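Local coordinates for lipoate-protein ligase 1 (Plasmodium falciparum, PDB 5T8U) that belongs to the lipoate-protein ligases and binds lipoic acid in a pocket of its lipoyl protein ligase A/B domain, at residues H23-L28 with F57-N62; V16-N21 with Y245-N250; E29-N34 with N255-K260; R63-G68 with D85-A90. All blocks are in the same frame, centred on the assembly; numbering follows the deposited sequence.

Contact 1 of 4, residues H23-L28 with F57-N62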
loop_
_atom_site.group_PDB
_atom_site.type_symbol
_atom_site.label_atom_id
_atom_site.label_comp_id
_atom_site.label_asym_id
_atom_site.label_seq_id
_atom_site.Cartn_x
_atom_site.Cartn_y
_atom_site.Cartn_z
ATOM N N HIS A 23 -8.044 9.563 -4.977
ATOM C CA HIS A 23 -6.938 10.513 -4.914
ATOM C C HIS A 23 -6.976 11.313 -3.620
ATOM O O HIS A 23 -5.933 11.572 -3.009
ATOM C CB HIS A 23 -6.981 11.448 -6.122
ATOM C CG HIS A 23 -6.986 10.733 -7.436
ATOM N ND1 HIS A 23 -7.793 11.114 -8.488
ATOM C CD2 HIS A 23 -6.284 9.661 -7.871
ATOM C CE1 HIS A 23 -7.587 10.306 -9.512
ATOM N NE2 HIS A 23 -6.676 9.414 -9.163
ATOM N N PHE A 24 -8.174 11.709 -3.185
ATOM C CA PHE A 24 -8.304 12.479 -1.954
ATOM C C PHE A 24 -7.835 11.667 -0.753
ATOM O O PHE A 24 -7.013 12.131 0.048
ATOM C CB PHE A 24 -9.757 12.922 -1.774
ATOM C CG PHE A 24 -9.944 13.983 -0.731
ATOM C CD1 PHE A 24 -9.874 15.324 -1.069
ATOM C CD2 PHE A 24 -10.189 13.641 0.587
ATOM C CE1 PHE A 24 -10.044 16.303 -0.113
ATOM C CE2 PHE A 24 -10.361 14.617 1.550
ATOM C CZ PHE A 24 -10.288 15.950 1.198
ATOM N N ASN A 25 -8.343 10.440 -0.618
ATOM C CA ASN A 25 -7.980 9.609 0.527
ATOM C C ASN A 25 -6.512 9.206 0.479
ATOM O O ASN A 25 -5.860 9.103 1.523
ATOM C CB ASN A 25 -8.869 8.369 0.584
ATOM C CG ASN A 25 -10.313 8.703 0.889
ATOM O OD1 ASN A 25 -10.602 9.683 1.574
ATOM N ND2 ASN A 25 -11.231 7.884 0.385
ATOM N N LEU A 26 -5.976 8.953 -0.718
ATOM C CA LEU A 26 -4.546 8.685 -0.830
ATOM C C LEU A 26 -3.724 9.897 -0.411
ATOM O O LEU A 26 -2.653 9.745 0.188
ATOM C CB LEU A 26 -4.196 8.265 -2.258
ATOM C CG LEU A 26 -4.573 6.834 -2.654
ATOM C CD1 LEU A 26 -4.428 6.641 -4.155
ATOM C CD2 LEU A 26 -3.724 5.814 -1.909
ATOM N N SER A 27 -4.210 11.105 -0.709
ATOM C CA SER A 27 -3.523 12.308 -0.251
ATOM C C SER A 27 -3.576 12.422 1.268
ATOM O O SER A 27 -2.587 12.808 1.902
ATOM C CB SER A 27 -4.137 13.544 -0.907
ATOM O OG SER A 27 -4.110 13.431 -2.319
ATOM N N LEU A 28 -4.724 12.095 1.869
ATOM C CA LEU A 28 -4.808 12.044 3.326
ATOM C C LEU A 28 -3.790 11.062 3.893
ATOM O O LEU A 28 -3.027 11.395 4.806
ATOM C CB LEU A 28 -6.221 11.651 3.758
ATOM C CG LEU A 28 -7.321 12.702 3.600
ATOM C CD1 LEU A 28 -8.686 12.069 3.819
ATOM C CD2 LEU A 28 -7.113 13.862 4.565
ATOM N N PHE A 57 -6.424 4.172 10.409
ATOM C CA PHE A 57 -7.155 5.102 9.557
ATOM C C PHE A 57 -8.037 4.310 8.602
ATOM O O PHE A 57 -7.537 3.478 7.838
ATOM C CB PHE A 57 -6.191 6.006 8.787
ATOM C CG PHE A 57 -6.843 6.797 7.688
ATOM C CD1 PHE A 57 -7.997 7.520 7.930
ATOM C CD2 PHE A 57 -6.292 6.830 6.415
ATOM C CE1 PHE A 57 -8.599 8.252 6.926
ATOM C CE2 PHE A 57 -6.890 7.563 5.405
ATOM C CZ PHE A 57 -8.046 8.276 5.663
ATOM N N LEU A 58 -9.340 4.575 8.642
ATOM C CA LEU A 58 -10.317 3.840 7.850
ATOM C C LEU A 58 -10.888 4.738 6.762
ATOM O O LEU A 58 -11.152 5.921 6.998
ATOM C CB LEU A 58 -11.441 3.307 8.741
ATOM C CG LEU A 58 -10.990 2.191 9.684
ATOM C CD1 LEU A 58 -11.827 2.167 10.954
ATOM C CD2 LEU A 58 -11.058 0.852 8.969
ATOM N N TRP A 59 -11.077 4.176 5.568
ATOM C CA TRP A 59 -11.526 4.976 4.437
ATOM C C TRP A 59 -12.074 4.058 3.357
ATOM O O TRP A 59 -11.721 2.880 3.279
ATOM C CB TRP A 59 -10.392 5.850 3.886
ATOM C CG TRP A 59 -9.063 5.145 3.748
ATOM C CD1 TRP A 59 -8.285 4.653 4.759
ATOM C CD2 TRP A 59 -8.349 4.878 2.533
ATOM N NE1 TRP A 59 -7.143 4.089 4.248
ATOM C CE2 TRP A 59 -7.157 4.216 2.885
ATOM C CE3 TRP A 59 -8.605 5.131 1.182
ATOM C CZ2 TRP A 59 -6.223 3.803 1.937
ATOM C CZ3 TRP A 59 -7.674 4.723 0.242
ATOM C CH2 TRP A 59 -6.500 4.065 0.624
ATOM N N ARG A 60 -12.951 4.614 2.525
ATOM C CA ARG A 60 -13.550 3.889 1.415
ATOM C C ARG A 60 -13.452 4.734 0.154
ATOM O O ARG A 60 -13.378 5.963 0.217
ATOM C CB ARG A 60 -15.017 3.536 1.701
ATOM C CG ARG A 60 -15.211 2.595 2.880
ATOM C CD ARG A 60 -16.609 2.719 3.463
ATOM N NE ARG A 60 -17.648 2.345 2.507
ATOM C CZ ARG A 60 -18.951 2.517 2.711
ATOM N NH1 ARG A 60 -19.386 3.065 3.839
ATOM N NH2 ARG A 60 -19.822 2.145 1.785
ATOM N N ASN A 61 -13.450 4.061 -0.995
ATOM C CA ASN A 61 -13.315 4.726 -2.281
ATOM C C ASN A 61 -14.348 4.181 -3.254
ATOM O O ASN A 61 -14.726 3.007 -3.192
ATOM C CB ASN A 61 -11.911 4.540 -2.870
ATOM C CG ASN A 61 -10.820 4.709 -1.836
ATOM O OD1 ASN A 61 -10.413 5.825 -1.519
ATOM N ND2 ASN A 61 -10.336 3.593 -1.306
ATOM N N ASN A 62 -14.796 5.046 -4.156
ATOM C CA ASN A 62 -15.741 4.651 -5.191
ATOM C C ASN A 62 -14.999 3.845 -6.259
ATOM O O ASN A 62 -13.836 3.463 -6.098
ATOM C CB ASN A 62 -16.436 5.884 -5.763
ATOM C CG ASN A 62 -17.944 5.832 -5.597
ATOM O OD1 ASN A 62 -18.557 4.772 -5.726
ATOM N ND2 ASN A 62 -18.548 6.979 -5.305
#
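Asn25 and Trp59 meet where helix 22-34 packs on the central mixed sheet of the lipoyl protein ligase A/B domain. The local axes of 23-28 and 57-59 run almost antiparallel, 10.2 Å apart at 175°. Packing is tightest at Asn25, whose CB lies 3.3 Å from CE3 of the Trp59 indole. The two side chains pass in opposite directions. Trp59 has its CG between the backbone N and the carbonyl carbon (chi1 44°), which swings the indole across toward the helix. Its NE1 is hydrogen-bonded to Thr109 OG1; Trp59 lines the lipoic acid pocket and its side chain touches the ligand. A lighter contact lies at the far rim of the indole, where Leu26 CD2 reaches Trp59 CH2 at 4.1 Å. The fit is also looser toward the C-terminal end of the helix segment, with Leu28 CD1 4.3 Å from Phe57 CZ. Arg60, partly exposed, turns its CB away from the helix and gives its NH2 to Leu103 O. Buried Asn25 is gripped at both ends of its amide: OD1 is hydrogen-bonded to Ser17 OG, and ND2 donates to Asn19 O and to Asn61 OD1. The last of these bonds is 2.9 Å long and nearly straight, 169°, with ND2 above the carbonyl plane of Asn61.

Contact 2 of 4, residues V16-N21 with Y245-N250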
loop_
_atom_site.group_PDB
_atom_site.type_symbol
_atom_site.label_atom_id
_atom_site.label_comp_id
_atom_site.label_asym_id
_atom_site.label_seq_id
_atom_site.Cartn_x
_atom_site.Cartn_y
_atom_site.Cartn_z
ATOM N N VAL A 16 -10.822 8.673 10.573
ATOM C CA VAL A 16 -11.811 8.266 9.585
ATOM C C VAL A 16 -11.922 9.355 8.530
ATOM O O VAL A 16 -11.819 10.547 8.840
ATOM C CB VAL A 16 -13.184 7.999 10.239
ATOM C CG1 VAL A 16 -14.227 7.635 9.187
ATOM C CG2 VAL A 16 -13.068 6.896 11.278
ATOM N N SER A 17 -12.127 8.942 7.283
ATOM C CA SER A 17 -12.387 9.856 6.179
ATOM C C SER A 17 -13.689 9.443 5.511
ATOM O O SER A 17 -13.794 8.327 4.991
ATOM C CB SER A 17 -11.239 9.850 5.170
ATOM O OG SER A 17 -11.581 10.590 4.010
ATOM N N ASN A 18 -14.679 10.334 5.535
ATOM C CA ASN A 18 -15.936 10.074 4.847
ATOM C C ASN A 18 -15.864 10.388 3.360
ATOM O O ASN A 18 -16.789 10.027 2.623
ATOM C CB ASN A 18 -17.071 10.878 5.488
ATOM C CG ASN A 18 -17.493 10.316 6.829
ATOM O OD1 ASN A 18 -18.034 9.213 6.909
ATOM N ND2 ASN A 18 -17.260 11.075 7.892
ATOM N N ASN A 19 -14.801 11.045 2.903
ATOM C CA ASN A 19 -14.614 11.256 1.476
ATOM C C ASN A 19 -14.438 9.914 0.775
ATOM O O ASN A 19 -13.954 8.941 1.360
ATOM C CB ASN A 19 -13.403 12.154 1.225
ATOM C CG ASN A 19 -13.317 12.630 -0.213
ATOM O OD1 ASN A 19 -13.418 11.839 -1.149
ATOM N ND2 ASN A 19 -13.141 13.934 -0.394
ATOM N N GLN A 20 -14.841 9.866 -0.496
ATOM C CA GLN A 20 -14.851 8.618 -1.251
ATOM C C GLN A 20 -14.073 8.729 -2.559
ATOM O O GLN A 20 -14.304 7.938 -3.480
ATOM C CB GLN A 20 -16.291 8.177 -1.523
ATOM C CG GLN A 20 -17.105 7.960 -0.254
ATOM C CD GLN A 20 -18.531 7.529 -0.535
ATOM O OE1 GLN A 20 -19.079 7.808 -1.601
ATOM N NE2 GLN A 20 -19.137 6.836 0.423
ATOM N N ASN A 21 -13.153 9.685 -2.662
ATOM C CA ASN A 21 -12.307 9.835 -3.838
ATOM C C ASN A 21 -10.952 9.197 -3.564
ATOM O O ASN A 21 -10.314 9.494 -2.549
ATOM C CB ASN A 21 -12.135 11.309 -4.205
ATOM C CG ASN A 21 -11.223 11.509 -5.401
ATOM O OD1 ASN A 21 -10.013 11.671 -5.250
ATOM N ND2 ASN A 21 -11.800 11.493 -6.597
ATOM N N TYR A 245 -12.384 12.591 12.558
ATOM C CA TYR A 245 -12.780 12.737 11.161
ATOM C C TYR A 245 -11.913 13.815 10.527
ATOM O O TYR A 245 -11.940 14.972 10.959
ATOM C CB TYR A 245 -14.267 13.086 11.053
ATOM C CG TYR A 245 -15.175 11.978 11.543
ATOM C CD1 TYR A 245 -15.787 11.109 10.651
ATOM C CD2 TYR A 245 -15.408 11.792 12.900
ATOM C CE1 TYR A 245 -16.611 10.091 11.093
ATOM C CE2 TYR A 245 -16.231 10.776 13.353
ATOM C CZ TYR A 245 -16.829 9.929 12.446
ATOM O OH TYR A 245 -17.649 8.918 12.894
ATOM N N ILE A 246 -11.153 13.436 9.500
ATOM C CA ILE A 246 -10.118 14.300 8.947
ATOM C C ILE A 246 -10.423 14.770 7.530
ATOM O O ILE A 246 -9.784 15.728 7.067
ATOM C CB ILE A 246 -8.740 13.605 8.985
ATOM C CG1 ILE A 246 -8.785 12.278 8.217
ATOM C CG2 ILE A 246 -8.309 13.378 10.428
ATOM C CD1 ILE A 246 -7.428 11.634 8.021
ATOM N N ASP A 247 -11.367 14.142 6.827
ATOM C CA ASP A 247 -11.654 14.546 5.455
ATOM C C ASP A 247 -12.109 15.997 5.351
ATOM O O ASP A 247 -12.127 16.543 4.241
ATOM C CB ASP A 247 -12.708 13.622 4.842
ATOM C CG ASP A 247 -13.990 13.586 5.644
ATOM O OD1 ASP A 247 -13.921 13.723 6.882
ATOM O OD2 ASP A 247 -15.066 13.416 5.033
ATOM N N GLN A 248 -12.472 16.630 6.467
ATOM C CA GLN A 248 -12.839 18.038 6.484
ATOM C C GLN A 248 -11.950 18.872 7.394
ATOM O O GLN A 248 -12.177 20.082 7.516
ATOM C CB GLN A 248 -14.305 18.197 6.909
ATOM C CG GLN A 248 -15.275 18.220 5.738
ATOM C CD GLN A 248 -16.649 17.698 6.104
ATOM O OE1 GLN A 248 -17.103 17.846 7.239
ATOM N NE2 GLN A 248 -17.318 17.075 5.140
ATOM N N ASN A 249 -10.947 18.272 8.030
ATOM C CA ASN A 249 -10.001 19.015 8.860
ATOM C C ASN A 249 -9.181 19.926 7.955
ATOM O O ASN A 249 -8.230 19.488 7.304
ATOM C CB ASN A 249 -9.111 18.051 9.638
ATOM C CG ASN A 249 -8.150 18.765 10.566
ATOM O OD1 ASN A 249 -7.583 19.799 10.217
ATOM N ND2 ASN A 249 -7.967 18.219 11.761
ATOM N N ASN A 250 -9.544 21.211 7.923
ATOM C CA ASN A 250 -8.926 22.137 6.979
ATOM C C ASN A 250 -7.422 22.257 7.191
ATOM O O ASN A 250 -6.687 22.540 6.239
ATOM C CB ASN A 250 -9.595 23.507 7.088
ATOM C CG ASN A 250 -10.984 23.523 6.480
ATOM O OD1 ASN A 250 -11.188 23.054 5.358
ATOM N ND2 ASN A 250 -11.951 24.050 7.222
#
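Val16 and Tyr245 are joined first through the backbone. Val16 O accepts from Ile246 N at 3.0 Å, with an N-H...O angle of 162°, and the same oxygen receives a CA-H...O contact from Tyr245 CA at 3.3 Å. Apolar contact follows on the face that carries both side chains: they lie side by side, pointing the same way, and Val16 CG1 comes to 3.9 Å from Tyr245 CE1. Ile246 turns elsewhere, packing against Leu28 and Leu32 of helix 22-34. The single parallel bridge, Val16 with Tyr245 at a CA separation of 4.8 Å, adds strand 244-245 as an outermost strand of the eight-stranded mixed sheet, beside 13-17. Beyond it the chain leaves the sheet through a type I turn, Ile246 to Asn249, and Asn249 is the N-cap of the following helix, its OD1 accepting a weak hydrogen bond from Ile252 N.

Polar groups fill the region past the bridge. Asp247 has CG between its backbone N and carbonyl carbon (chi1 57°), which carries the carboxylate to the backbone of the other segment; OD2 is 3.1 Å from Asn18 N and 3.2 Å from Asn19 N. Ser17 OG passes close to Asp247 CB, but its hydrogen-bond partner is Asn25 OD1. The Asn18 amide, only 13° from the Tyr245 ring plane, meets the ring at its edge, ND2 to CD1 3.1 Å. An Asx turn shapes the end of 16-21: Asn19 OD1 accepts from Asn21 N at 2.6 Å.

Contact 3 of 4, residues E29-N34 with N255-K260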
loop_
_atom_site.group_PDB
_atom_site.type_symbol
_atom_site.label_atom_id
_atom_site.label_comp_id
_atom_site.label_asym_id
_atom_site.label_seq_id
_atom_site.Cartn_x
_atom_site.Cartn_y
_atom_site.Cartn_z
ATOM N N GLU A 29 -3.772 9.839 3.360
ATOM C CA GLU A 29 -2.838 8.818 3.824
ATOM C C GLU A 29 -1.399 9.314 3.748
ATOM O O GLU A 29 -0.636 9.207 4.718
ATOM C CB GLU A 29 -3.020 7.554 2.985
ATOM C CG GLU A 29 -2.189 6.371 3.426
ATOM C CD GLU A 29 -2.335 5.191 2.488
ATOM O OE1 GLU A 29 -2.307 5.404 1.257
ATOM O OE2 GLU A 29 -2.491 4.055 2.979
ATOM N N ASN A 30 -1.008 9.860 2.593
ATOM C CA ASN A 30 0.357 10.350 2.437
ATOM C C ASN A 30 0.651 11.497 3.393
ATOM O O ASN A 30 1.784 11.634 3.868
ATOM C CB ASN A 30 0.595 10.789 0.993
ATOM C CG ASN A 30 2.067 10.968 0.676
ATOM O OD1 ASN A 30 2.925 10.330 1.286
ATOM N ND2 ASN A 30 2.366 11.840 -0.278
ATOM N N PHE A 31 -0.350 12.329 3.689
ATOM C CA PHE A 31 -0.135 13.427 4.625
ATOM C C PHE A 31 0.059 12.905 6.042
ATOM O O PHE A 31 0.851 13.459 6.812
ATOM C CB PHE A 31 -1.306 14.406 4.569
ATOM C CG PHE A 31 -1.063 15.680 5.326
ATOM C CD1 PHE A 31 -0.621 16.817 4.670
ATOM C CD2 PHE A 31 -1.265 15.737 6.694
ATOM C CE1 PHE A 31 -0.393 17.988 5.364
ATOM C CE2 PHE A 31 -1.038 16.905 7.392
ATOM C CZ PHE A 31 -0.601 18.031 6.727
ATOM N N LEU A 32 -0.658 11.840 6.405
ATOM C CA LEU A 32 -0.476 11.243 7.722
ATOM C C LEU A 32 0.896 10.593 7.839
ATOM O O LEU A 32 1.571 10.734 8.866
ATOM C CB LEU A 32 -1.581 10.221 7.991
ATOM C CG LEU A 32 -3.012 10.761 7.928
ATOM C CD1 LEU A 32 -4.009 9.618 7.851
ATOM C CD2 LEU A 32 -3.304 11.648 9.121
ATOM N N LEU A 33 1.329 9.885 6.793
ATOM C CA LEU A 33 2.656 9.277 6.812
ATOM C C LEU A 33 3.751 10.335 6.883
ATOM O O LEU A 33 4.731 10.174 7.620
ATOM C CB LEU A 33 2.846 8.395 5.577
ATOM C CG LEU A 33 4.270 7.894 5.319
ATOM C CD1 LEU A 33 4.830 7.167 6.534
ATOM C CD2 LEU A 33 4.305 6.989 4.099
ATOM N N ASN A 34 3.611 11.420 6.124
ATOM C CA ASN A 34 4.644 12.445 6.050
ATOM C C ASN A 34 4.558 13.479 7.168
ATOM O O ASN A 34 5.418 14.363 7.236
ATOM C CB ASN A 34 4.583 13.151 4.692
ATOM C CG ASN A 34 5.099 12.281 3.561
ATOM O OD1 ASN A 34 4.437 12.113 2.536
ATOM N ND2 ASN A 34 6.291 11.722 3.743
ATOM N N ASN A 255 -3.818 22.332 3.403
ATOM C CA ASN A 255 -2.385 22.559 3.435
ATOM C C ASN A 255 -1.817 22.538 2.015
ATOM O O ASN A 255 -2.294 21.788 1.160
ATOM C CB ASN A 255 -1.708 21.486 4.283
ATOM C CG ASN A 255 -0.223 21.733 4.460
ATOM O OD1 ASN A 255 0.564 21.545 3.533
ATOM N ND2 ASN A 255 0.169 22.141 5.661
ATOM N N PRO A 256 -0.794 23.354 1.732
ATOM C CA PRO A 256 -0.181 23.293 0.395
ATOM C C PRO A 256 0.438 21.943 0.092
ATOM O O PRO A 256 0.415 21.503 -1.064
ATOM C CB PRO A 256 0.879 24.405 0.435
ATOM C CG PRO A 256 0.501 25.275 1.581
ATOM C CD PRO A 256 -0.155 24.378 2.577
ATOM N N GLU A 257 0.999 21.273 1.100
ATOM C CA GLU A 257 1.534 19.931 0.902
ATOM C C GLU A 257 0.434 18.971 0.468
ATOM O O GLU A 257 0.605 18.190 -0.477
ATOM C CB GLU A 257 2.197 19.450 2.194
ATOM C CG GLU A 257 3.127 18.268 2.021
ATOM C CD GLU A 257 3.680 17.771 3.342
ATOM O OE1 GLU A 257 3.802 18.587 4.280
ATOM O OE2 GLU A 257 3.987 16.564 3.445
ATOM N N PHE A 258 -0.714 19.021 1.149
ATOM C CA PHE A 258 -1.837 18.167 0.783
ATOM C C PHE A 258 -2.251 18.400 -0.665
ATOM O O PHE A 258 -2.391 17.450 -1.441
ATOM C CB PHE A 258 -3.015 18.416 1.725
ATOM C CG PHE A 258 -4.172 17.487 1.503
ATOM C CD1 PHE A 258 -4.257 16.292 2.194
ATOM C CD2 PHE A 258 -5.173 17.804 0.599
ATOM C CE1 PHE A 258 -5.318 15.432 1.993
ATOM C CE2 PHE A 258 -6.237 16.946 0.393
ATOM C CZ PHE A 258 -6.308 15.759 1.092
ATOM N N LEU A 259 -2.461 19.663 -1.044
ATOM C CA LEU A 259 -2.819 19.968 -2.426
ATOM C C LEU A 259 -1.749 19.490 -3.398
ATOM O O LEU A 259 -2.066 19.089 -4.523
ATOM C CB LEU A 259 -3.053 21.471 -2.591
ATOM C CG LEU A 259 -4.331 22.030 -1.963
ATOM C CD1 LEU A 259 -4.319 23.548 -1.999
ATOM C CD2 LEU A 259 -5.565 21.494 -2.675
ATOM N N LYS A 260 -0.480 19.532 -2.988
ATOM C CA LYS A 260 0.589 18.990 -3.819
ATOM C C LYS A 260 0.375 17.502 -4.071
ATOM O O LYS A 260 0.365 17.047 -5.221
ATOM C CB LYS A 260 1.941 19.235 -3.149
ATOM C CG LYS A 260 3.150 18.851 -3.988
ATOM C CD LYS A 260 4.366 18.577 -3.110
ATOM C CE LYS A 260 4.757 19.790 -2.274
ATOM N NZ LYS A 260 5.840 19.470 -1.306
#
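Phe31 and Phe258 both extend CG opposite the backbone N. In Phe31 (chi1 -170°) this carries the ring over to 255-258, whereas in Phe258 it lays the ring along helix 22-34 toward Phe24. The side chains cross at about a right angle. Phe31 CD1 comes to 4.1 Å from Phe258 CB, while Phe31 CB lies at the edge of the Phe258 ring, near its plane; the contact is therefore made by the flanks of the two residues and is not a ring stack. Further out, the edge of the Phe31 ring meets the Asn255 amide, with Phe31 CE1 3.9 Å from Asn255 CG and the amide plane turned 65° from the ring.

This is helix-helix packing: helix 22-34, the first helix of the chain as modelled, is crossed by helix 256-266. The local axes approach to 9.9 Å with 131° between their N-to-C directions, and the closest CA pair is Phe31 with Phe258, 6.3 Å. Because Asn255 is the N-cap of the second helix, Phe31 packs beside a helix start. Each phenylalanine also has an edge-to-face partner beyond this pair, Tyr42 for Phe31 and Phe24 for Phe258.

Toward the partly exposed margin, the contact passes to the polar residues Glu257 and Asn34. Glu257 puts only its CB near the Phe31 ring, 4.3 Å from Phe31 CE1. Its extended chain brings OE2 to 3.7 Å from Asn34 CB.

Contact 4 of 4, residues R63-G68 with D85-A90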
loop_
_atom_site.group_PDB
_atom_site.type_symbol
_atom_site.label_atom_id
_atom_site.label_comp_id
_atom_site.label_asym_id
_atom_site.label_seq_id
_atom_site.Cartn_x
_atom_site.Cartn_y
_atom_site.Cartn_z
ATOM N N ARG A 63 -15.677 3.582 -7.374
ATOM C CA ARG A 63 -15.136 2.714 -8.414
ATOM C C ARG A 63 -13.782 3.227 -8.889
ATOM O O ARG A 63 -13.689 4.312 -9.471
ATOM C CB ARG A 63 -16.127 2.631 -9.576
ATOM C CG ARG A 63 -17.498 2.113 -9.146
ATOM C CD ARG A 63 -18.495 2.027 -10.291
ATOM N NE ARG A 63 -19.019 3.339 -10.671
ATOM C CZ ARG A 63 -18.822 3.938 -11.845
ATOM N NH1 ARG A 63 -18.111 3.358 -12.803
ATOM N NH2 ARG A 63 -19.353 5.133 -12.065
ATOM N N SER A 64 -12.729 2.446 -8.641
ATOM C CA SER A 64 -11.374 2.904 -8.917
ATOM C C SER A 64 -10.476 1.723 -9.260
ATOM O O SER A 64 -10.758 0.574 -8.913
ATOM C CB SER A 64 -10.789 3.663 -7.720
ATOM O OG SER A 64 -11.705 4.623 -7.226
ATOM N N ILE A 65 -9.382 2.034 -9.954
ATOM C CA ILE A 65 -8.282 1.106 -10.199
ATOM C C ILE A 65 -7.027 1.747 -9.627
ATOM O O ILE A 65 -6.639 2.845 -10.047
ATOM C CB ILE A 65 -8.094 0.800 -11.694
ATOM C CG1 ILE A 65 -9.389 0.273 -12.318
ATOM C CG2 ILE A 65 -6.953 -0.203 -11.899
ATOM C CD1 ILE A 65 -9.847 -1.061 -11.771
ATOM N N ILE A 66 -6.396 1.072 -8.670
ATOM C CA ILE A 66 -5.159 1.543 -8.060
ATOM C C ILE A 66 -4.058 0.575 -8.467
ATOM O O ILE A 66 -4.160 -0.634 -8.224
ATOM C CB ILE A 66 -5.279 1.660 -6.535
ATOM C CG1 ILE A 66 -6.484 2.531 -6.161
ATOM C CG2 ILE A 66 -4.019 2.282 -5.953
ATOM C CD1 ILE A 66 -7.805 1.784 -6.056
ATOM N N ILE A 67 -3.005 1.109 -9.081
ATOM C CA ILE A 67 -2.027 0.299 -9.799
ATOM C C ILE A 67 -0.925 -0.168 -8.857
ATOM O O ILE A 67 -0.882 -1.340 -8.466
ATOM C CB ILE A 67 -1.444 1.091 -10.985
ATOM C CG1 ILE A 67 -2.561 1.527 -11.937
ATOM C CG2 ILE A 67 -0.431 0.254 -11.735
ATOM C CD1 ILE A 67 -2.117 2.509 -13.003
ATOM N N GLY A 68 -0.023 0.739 -8.495
ATOM C CA GLY A 68 1.165 0.379 -7.745
ATOM C C GLY A 68 2.358 1.196 -8.195
ATOM O O GLY A 68 2.500 1.487 -9.386
ATOM N N ASP A 85 -16.490 3.064 -18.616
ATOM C CA ASP A 85 -17.300 2.866 -17.421
ATOM C C ASP A 85 -17.115 3.964 -16.381
ATOM O O ASP A 85 -17.691 3.868 -15.292
ATOM C CB ASP A 85 -16.980 1.509 -16.789
ATOM C CG ASP A 85 -17.505 0.350 -17.606
ATOM O OD1 ASP A 85 -17.788 0.550 -18.806
ATOM O OD2 ASP A 85 -17.644 -0.758 -17.049
ATOM N N GLY A 86 -16.331 4.994 -16.682
ATOM C CA GLY A 86 -16.153 6.090 -15.741
ATOM C C GLY A 86 -15.499 5.677 -14.439
ATOM O O GLY A 86 -15.942 6.100 -13.363
ATOM N N VAL A 87 -14.454 4.857 -14.510
ATOM C CA VAL A 87 -13.707 4.421 -13.334
ATOM C C VAL A 87 -12.453 5.274 -13.216
ATOM O O VAL A 87 -11.757 5.520 -14.210
ATOM C CB VAL A 87 -13.357 2.922 -13.423
ATOM C CG1 VAL A 87 -12.432 2.503 -12.281
ATOM C CG2 VAL A 87 -14.627 2.082 -13.410
ATOM N N LEU A 88 -12.166 5.729 -12.001
ATOM C CA LEU A 88 -10.987 6.546 -11.757
ATOM C C LEU A 88 -9.741 5.671 -11.704
ATOM O O LEU A 88 -9.808 4.477 -11.402
ATOM C CB LEU A 88 -11.138 7.327 -10.452
ATOM C CG LEU A 88 -12.352 8.261 -10.389
ATOM C CD1 LEU A 88 -12.492 8.877 -9.005
ATOM C CD2 LEU A 88 -12.252 9.349 -11.449
ATOM N N VAL A 89 -8.598 6.276 -12.015
ATOM C CA VAL A 89 -7.318 5.582 -12.060
ATOM C C VAL A 89 -6.353 6.291 -11.122
ATOM O O VAL A 89 -6.351 7.525 -11.036
ATOM C CB VAL A 89 -6.755 5.532 -13.496
ATOM C CG1 VAL A 89 -5.386 4.860 -13.525
ATOM C CG2 VAL A 89 -7.725 4.804 -14.419
ATOM N N ALA A 90 -5.534 5.512 -10.419
ATOM C CA ALA A 90 -4.578 6.079 -9.482
ATOM C C ALA A 90 -3.367 5.164 -9.365
ATOM O O ALA A 90 -3.424 3.974 -9.685
ATOM C CB ALA A 90 -5.210 6.301 -8.104
#
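Val87 is the bump at the start of this strand pair: its CG1 rides over the backbone of the other strand, 3.5 Å from Ser64 CA, and presses on Ile65 CG1 at 3.8 Å. With CG1 opposite the backbone N (chi1 173°), the other branch, CG2, is directed toward the Arg63 side chain. Arg63 bends at chi3 and curls round the end of the pair, where NH1 donates to Asp85 O at 2.6 Å, the oxygen lying near the guanidinium plane. At the other end Ile67 CG1 leans over Ala90 O, 3.4 Å away, while its CD1 touches Val89 CG1 at 4.1 Å. Ile65 and Val89 share one face, to which Ile82 of helix 79-84 adds its side chain. Small Ser64 and Ala90 lie on the face of Ile66, and Ile22 of helix 22-34 packs against all three. Between the faces run the backbone bonds, among them Ile65 N to Leu88 O (2.9 Å) and Ala90 N to Ile65 O (2.9 Å). The side chain of Ile66 is about 4 Å from bound lipoic acid. Two parallel strands 14° apart, linked through helices 73-76 and 79-84, make a beta-alpha-beta crossover, here in the small three-stranded sheet beside the ligand pocket.

In the fold
Helix 22-34 ties the set together: contact 1 uses its first half against the central sheet, contact 3 its second half against helix 256-266. Contact 1 is the buried one, aromatic packing around a fully engaged amide. Contacts 2, 3 and 4 are only partly buried, and differ in chemistry: edge-strand pairing with polar loops in contact 2, a helix crossing of aromatic rings and polar flanks, with no hydrogen bond between the two segments, in contact 3, and a regular parallel ladder in contact 4. Contacts 1 and 2 reach neighbouring strands of the large sheet and meet at Asn25 OD1 and Ser17 OG, 2.8 Å apart. His23 NE2, bonded to Val89 O, links contact 1 to the small sheet. Contacts 3 and 4 do not touch.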